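Local atomic coordinates of putative sugar ABC transporter (Yersinia enterocolitica subsp. enterocolitica 8081, PDB entry 5ULB), a protein that probably serves as the periplasmic sugar-binding component of an ABC transporter, holding a ribofuranose with a methylseleno group in its pocket. Residues Glu44-Val52 against Phe328-Gly336. Sequence-based numbering, arbitrary orientation.
Sequences EGKKLGFKV and FATLAAKNG
Leu-48 reaches from the C-terminal end of helix 32-48 to Phe-328 and Leu-331 on helix 327-335, and its side chain can be followed atom by atom. CB lies over the centre of the Phe-50 ring and, in a direction roughly at right angles to it, comes within 4.2 Å of Leu-331 CD1. CG stands opposite the carbonyl carbon, beside the backbone N (chi1 -61°), and from there the branch divides. CD2 drops against the root of Phe-328, 3.7 Å from its CB, and also meets Leu-331 CB. CD1 rides over one face of the aromatic ring, 4.2 Å from the Phe-328 centroid and only 18° off the ring normal, a CH-pi contact shifted toward the CD1-CE1 rim. Leu-270 and Ala-274 of helix 262-278 also touch Leu-48, so this leucine is buried where three helices meet.

Beside it the backbones come close. Lys-47 O accepts a CA-H...O contact from Ala-332 CA at 3.2 Å, while the extended Lys-47 chain lays its CG and CE along the Ala-332 methyl.

A Schellman motif closes the helix, with Gly-49 at positive phi and Phe-50 N bonded back to Gly-45 O. The amide of Asn-335 sits against Gly-49, its CG 3.5 Å from Gly-49 CA. Its ND2 bonds back to Leu-331 O at 2.8 Å, from outside the carbonyl plane, which restrains the amide; a water linking OD1 to Gly-49 O bridges the two segments.

The axes of segments 44-48 and 328-335 cross at 75°, which sets the last helix across the end of helix 32-48, just before the chain turns into edge strand 51-56 of the alpha/beta periplasmic binding protein fold.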
loop_
_atom_site.group_PDB
_atom_site.type_symbol
_atom_site.label_atom_id
_atom_site.label_comp_id
_atom_site.label_asym_id
_atom_site.label_seq_id
_atom_site.Cartn_x
_atom_site.Cartn_y
_atom_site.Cartn_z
ATOM N N GLU A 44 -12.279 -4.977 9.288
ATOM C CA GLU A 44 -11.922 -4.840 10.684
ATOM C C GLU A 44 -12.951 -3.989 11.405
ATOM O O GLU A 44 -13.296 -4.288 12.530
ATOM C CB GLU A 44 -10.500 -4.274 10.776
ATOM C CG GLU A 44 -9.882 -4.421 12.175
ATOM C CD GLU A 44 -9.340 -5.834 12.430
ATOM O OE1 GLU A 44 -9.578 -6.808 11.612
ATOM O OE2 GLU A 44 -8.670 -6.033 13.460
ATOM N N GLY A 45 -13.426 -2.902 10.771
ATOM C CA GLY A 45 -14.459 -2.176 11.394
ATOM C C GLY A 45 -15.749 -2.907 11.645
ATOM O O GLY A 45 -16.355 -2.816 12.723
ATOM N N LYS A 46 -16.157 -3.715 10.651
ATOM C CA LYS A 46 -17.331 -4.537 10.817
ATOM C C LYS A 46 -17.187 -5.502 11.990
ATOM O O LYS A 46 -18.113 -5.656 12.773
ATOM C CB LYS A 46 -17.592 -5.316 9.526
ATOM C CG LYS A 46 -18.841 -6.170 9.476
ATOM C CD LYS A 46 -19.119 -6.815 8.159
ATOM C CE LYS A 46 -20.321 -7.712 8.293
ATOM N NZ LYS A 46 -19.943 -8.937 7.511
ATOM N N LYS A 47 -15.971 -6.085 12.140
ATOM C CA LYS A 47 -15.710 -6.998 13.266
ATOM C C LYS A 47 -15.983 -6.316 14.608
ATOM O O LYS A 47 -16.480 -6.898 15.547
ATOM C CB LYS A 47 -14.283 -7.528 13.168
ATOM C CG LYS A 47 -13.846 -8.446 14.233
ATOM C CD LYS A 47 -12.337 -8.761 14.253
ATOM C CE LYS A 47 -12.016 -9.699 15.465
ATOM N NZ LYS A 47 -10.541 -9.905 15.648
ATOM N N LEU A 48 -15.590 -5.024 14.649
ATOM C CA LEU A 48 -15.672 -4.264 15.919
ATOM C C LEU A 48 -16.984 -3.551 16.100
ATOM O O LEU A 48 -17.252 -2.935 17.092
ATOM C CB LEU A 48 -14.593 -3.274 16.030
ATOM C CG LEU A 48 -13.158 -3.852 16.019
ATOM C CD1 LEU A 48 -12.140 -2.765 16.385
ATOM C CD2 LEU A 48 -12.995 -4.943 17.067
ATOM N N GLY A 49 -17.884 -3.668 15.135
ATOM C CA GLY A 49 -19.208 -2.995 15.164
ATOM C C GLY A 49 -19.215 -1.566 14.747
ATOM O O GLY A 49 -20.200 -0.880 15.024
ATOM N N PHE A 50 -18.158 -1.102 14.109
ATOM C CA PHE A 50 -18.032 0.284 13.677
ATOM C C PHE A 50 -18.646 0.509 12.318
ATOM O O PHE A 50 -18.652 -0.398 11.477
ATOM C CB PHE A 50 -16.574 0.683 13.600
ATOM C CG PHE A 50 -15.796 0.724 14.905
ATOM C CD1 PHE A 50 -16.303 0.418 16.115
ATOM C CD2 PHE A 50 -14.462 1.077 14.840
ATOM C CE1 PHE A 50 -15.487 0.494 17.280
ATOM C CE2 PHE A 50 -13.663 1.129 15.934
ATOM C CZ PHE A 50 -14.141 0.854 17.173
ATOM N N LYS A 51 -19.199 1.683 12.082
ATOM C CA LYS A 51 -19.596 2.097 10.708
ATOM C C LYS A 51 -18.333 2.681 10.085
ATOM O O LYS A 51 -17.686 3.536 10.667
ATOM C CB LYS A 51 -20.665 3.128 10.813
ATOM C CG LYS A 51 -21.104 3.729 9.482
ATOM C CD LYS A 51 -22.349 4.583 9.568
ATOM C CE LYS A 51 -22.841 5.277 8.300
ATOM N NZ LYS A 51 -22.769 4.523 7.086
ATOM N N VAL A 52 -17.975 2.241 8.892
ATOM C CA VAL A 52 -16.783 2.695 8.187
ATOM C C VAL A 52 -17.278 3.282 6.841
ATOM O O VAL A 52 -17.830 2.551 6.020
ATOM C CB VAL A 52 -15.797 1.589 7.919
ATOM C CG1 VAL A 52 -14.618 2.089 7.074
ATOM C CG2 VAL A 52 -15.325 0.982 9.228
ATOM N N PHE A 328 -11.245 -6.718 21.557
ATOM C CA PHE A 328 -11.724 -6.851 20.158
ATOM C C PHE A 328 -12.563 -8.099 20.034
ATOM O O PHE A 328 -13.553 -8.071 19.306
ATOM C CB PHE A 328 -10.573 -6.857 19.186
ATOM C CG PHE A 328 -9.828 -5.534 19.010
ATOM C CD1 PHE A 328 -10.231 -4.315 19.575
ATOM C CD2 PHE A 328 -8.709 -5.506 18.184
ATOM C CE1 PHE A 328 -9.470 -3.218 19.373
ATOM C CE2 PHE A 328 -7.959 -4.361 17.989
ATOM C CZ PHE A 328 -8.341 -3.205 18.606
ATOM N N ALA A 329 -12.153 -9.222 20.677
ATOM C CA ALA A 329 -12.927 -10.418 20.650
ATOM C C ALA A 329 -14.294 -10.208 21.270
ATOM O O ALA A 329 -15.311 -10.761 20.825
ATOM C CB ALA A 329 -12.203 -11.592 21.280
ATOM N N THR A 330 -14.354 -9.451 22.344
ATOM C CA THR A 330 -15.631 -9.184 22.994
ATOM C C THR A 330 -16.542 -8.456 22.033
ATOM O O THR A 330 -17.732 -8.729 21.975
ATOM C CB THR A 330 -15.359 -8.370 24.302
ATOM O OG1 THR A 330 -14.318 -9.059 25.005
ATOM C CG2 THR A 330 -16.585 -8.294 25.114
ATOM N N LEU A 331 -16.016 -7.406 21.421
ATOM C CA LEU A 331 -16.773 -6.630 20.409
ATOM C C LEU A 331 -17.209 -7.470 19.276
ATOM O O LEU A 331 -18.369 -7.327 18.839
ATOM C CB LEU A 331 -16.013 -5.441 19.838
ATOM C CG LEU A 331 -16.058 -4.292 20.720
ATOM C CD1 LEU A 331 -15.120 -3.219 20.171
ATOM C CD2 LEU A 331 -17.424 -3.695 20.810
ATOM N N ALA A 332 -16.388 -8.398 18.818
ATOM C CA ALA A 332 -16.786 -9.196 17.705
ATOM C C ALA A 332 -17.987 -10.077 18.067
ATOM O O ALA A 332 -18.944 -10.177 17.292
ATOM C CB ALA A 332 -15.635 -10.035 17.188
ATOM N N ALA A 333 -18.016 -10.600 19.316
ATOM C CA ALA A 333 -19.131 -11.382 19.783
ATOM C C ALA A 333 -20.362 -10.519 19.909
ATOM O O ALA A 333 -21.467 -11.034 19.624
ATOM C CB ALA A 333 -18.750 -12.038 21.122
ATOM N N LYS A 334 -20.244 -9.286 20.399
ATOM C CA LYS A 334 -21.308 -8.386 20.680
ATOM C C LYS A 334 -21.933 -7.900 19.374
ATOM O O LYS A 334 -23.091 -7.445 19.413
ATOM C CB LYS A 334 -20.899 -7.261 21.635
ATOM C CG LYS A 334 -21.867 -6.151 21.683
ATOM C CD LYS A 334 -21.604 -5.107 22.717
ATOM C CE LYS A 334 -22.789 -4.144 22.692
ATOM N NZ LYS A 334 -22.392 -2.862 23.295
ATOM N N ASN A 335 -21.270 -8.181 18.237
ATOM C CA ASN A 335 -21.703 -7.860 16.888
ATOM C C ASN A 335 -21.837 -9.102 16.024
ATOM O O ASN A 335 -22.845 -9.303 15.560
ATOM C CB ASN A 335 -20.781 -6.718 16.267
ATOM C CG ASN A 335 -20.905 -5.423 17.064
ATOM O OD1 ASN A 335 -21.884 -4.691 16.894
ATOM N ND2 ASN A 335 -19.914 -5.113 17.936
ATOM N N GLY A 336 -20.794 -9.914 15.884
ATOM C CA GLY A 336 -20.710 -11.206 15.139
ATOM C C GLY A 336 -19.322 -11.350 14.445
ATOM O O GLY A 336 -18.472 -10.318 14.209
HETATM O O HOH W 1 -22.236 -1.564 16.716
#